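LAS seventeen-binding protein 3 (Saccharomyces cerevisiae, PDB 1OOT) interacts with LAS17 and probably binds actin filaments and phosphatidylinositol, the SH3 domain here being one part of the longer protein. Local coordinates at residues A[34-37]-A[38-41]. Sequence-based numbering, arbitrary orientation. Where two conformers were deposited one is given.
Sequences SDSQ and NDWW
S34 OG sits between D39 and W41 and bonds to both. S34 OG donates to D39 OD2 at 2.7 Å, using the carboxylate's anti lone pair. W41 NE1 donates to S34 OG at 3.0 Å, near the plane of the indole, with an N-H...O angle of 149°. S34 OG also accepts the backbone N-H of S36, which makes an ST turn. The S34 chi1 of 74° sets OG between its own N and carbonyl carbon, where it meets all three partners.

This is the tight part of the contact. S36 O lies beside it and takes two weak bonds, from W41 NE1 at 3.1 Å and from D39 N at 3.3 Å. The second closes a type I turn from S36 to D39. W41 is buried, and F52 and A54 also touch its side chain.

The side at S36 and N38 is looser and faces solvent. N38 is exposed. S36 OG accepts from N38 N at 2.9 Å, and a water links S36 OG to N38 OD1. Q37 CG approaches W41 CH2 obliquely, at 3.6 Å.

Residues 34-39 belong to the n-Src loop of the SH3 fold, between strands 27-30 and 40-45. W40 points away from this contact and touches I51 and P53; it is the first tryptophan of the SH3 WW pair, whose ring commonly lines the proline-peptide groove. One hydroxyl thus serves a carboxylate, an indole N-H and a backbone N-H. The indole N-H is shared weakly with S36 O, which probably helps fix the ring's rotation.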
loop_
_atom_site.group_PDB
_atom_site.type_symbol
_atom_site.label_atom_id
_atom_site.label_comp_id
_atom_site.label_asym_id
_atom_site.label_seq_id
_atom_site.Cartn_x
_atom_site.Cartn_y
_atom_site.Cartn_z
ATOM N N SER A 34 1.304 5.349 9.582
ATOM C CA SER A 34 0.917 6.402 10.511
ATOM C C SER A 34 -0.157 5.894 11.401
ATOM O O SER A 34 -0.509 4.720 11.333
ATOM C CB SER A 34 0.343 7.528 9.700
ATOM O OG SER A 34 -0.951 7.178 9.236
ATOM N N ASP A 35 -0.686 6.767 12.276
ATOM C CA ASP A 35 -1.754 6.435 13.208
ATOM C C ASP A 35 -3.153 6.461 12.623
ATOM O O ASP A 35 -4.111 6.187 13.329
ATOM C CB ASP A 35 -1.719 7.324 14.447
ATOM C CG ASP A 35 -0.418 7.221 15.169
ATOM O OD1 ASP A 35 0.145 6.103 15.235
ATOM O OD2 ASP A 35 0.151 8.213 15.653
ATOM N N SER A 36 -3.276 6.683 11.316
ATOM C CA SER A 36 -4.567 6.653 10.637
ATOM C C SER A 36 -4.483 5.843 9.379
ATOM O O SER A 36 -3.610 6.038 8.541
ATOM C CB SER A 36 -5.008 8.027 10.229
ATOM O OG SER A 36 -6.112 8.043 9.331
ATOM N N GLN A 37 -5.492 4.997 9.213
ATOM C CA GLN A 37 -5.619 4.233 7.995
ATOM C C GLN A 37 -6.268 4.987 6.831
ATOM O O GLN A 37 -6.606 4.431 5.824
ATOM C CB GLN A 37 -6.349 2.930 8.286
ATOM C CG GLN A 37 -5.557 1.918 7.456
ATOM C CD GLN A 37 -5.857 0.484 7.604
ATOM O OE1 GLN A 37 -5.857 -0.211 6.599
ATOM N NE2 GLN A 37 -6.002 0.017 8.807
ATOM N N ASN A 38 -6.367 6.322 6.962
ATOM C CA ASN A 38 -6.776 7.216 5.906
ATOM C C ASN A 38 -5.630 8.011 5.354
ATOM O O ASN A 38 -5.819 8.869 4.499
ATOM C CB ASN A 38 -7.899 8.130 6.378
ATOM C CG ASN A 38 -9.195 7.412 6.504
ATOM O OD1 ASN A 38 -9.941 7.600 7.493
ATOM N ND2 ASN A 38 -9.511 6.606 5.520
ATOM N N ASP A 39 -4.427 7.748 5.825
ATOM C CA ASP A 39 -3.257 8.474 5.338
ATOM C C ASP A 39 -2.603 7.683 4.227
ATOM O O ASP A 39 -2.968 6.536 3.936
ATOM C CB ASP A 39 -2.259 8.609 6.492
ATOM C CG ASP A 39 -2.712 9.544 7.557
ATOM O OD1 ASP A 39 -3.574 10.398 7.249
ATOM O OD2 ASP A 39 -2.262 9.434 8.720
ATOM N N TRP A 40 -1.567 8.234 3.670
ATOM C CA TRP A 40 -0.842 7.479 2.701
ATOM C C TRP A 40 0.301 6.842 3.468
ATOM O O TRP A 40 0.944 7.492 4.279
ATOM C CB TRP A 40 -0.412 8.413 1.585
ATOM C CG TRP A 40 -1.557 8.768 0.695
ATOM C CD1 TRP A 40 -2.692 9.410 1.053
ATOM C CD2 TRP A 40 -1.675 8.493 -0.688
ATOM N NE1 TRP A 40 -3.523 9.551 -0.030
ATOM C CE2 TRP A 40 -2.926 8.966 -1.111
ATOM C CE3 TRP A 40 -0.874 7.846 -1.613
ATOM C CZ2 TRP A 40 -3.345 8.908 -2.437
ATOM C CZ3 TRP A 40 -1.305 7.761 -2.910
ATOM C CH2 TRP A 40 -2.551 8.262 -3.305
ATOM N N TRP A 41 0.441 5.526 3.296
ATOM C CA TRP A 41 1.485 4.743 3.900
ATOM C C TRP A 41 2.510 4.392 2.831
ATOM O O TRP A 41 2.289 4.636 1.649
ATOM C CB TRP A 41 0.901 3.476 4.556
ATOM C CG TRP A 41 0.056 3.747 5.763
ATOM C CD1 TRP A 41 -0.206 4.938 6.377
ATOM C CD2 TRP A 41 -0.608 2.757 6.534
ATOM N NE1 TRP A 41 -1.007 4.736 7.472
ATOM C CE2 TRP A 41 -1.285 3.404 7.582
ATOM C CE3 TRP A 41 -0.732 1.363 6.404
ATOM C CZ2 TRP A 41 -2.032 2.714 8.516
ATOM C CZ3 TRP A 41 -1.533 0.686 7.314
ATOM C CH2 TRP A 41 -2.165 1.361 8.351
HETATM O O HOH W 1 -8.520 8.043 10.250
#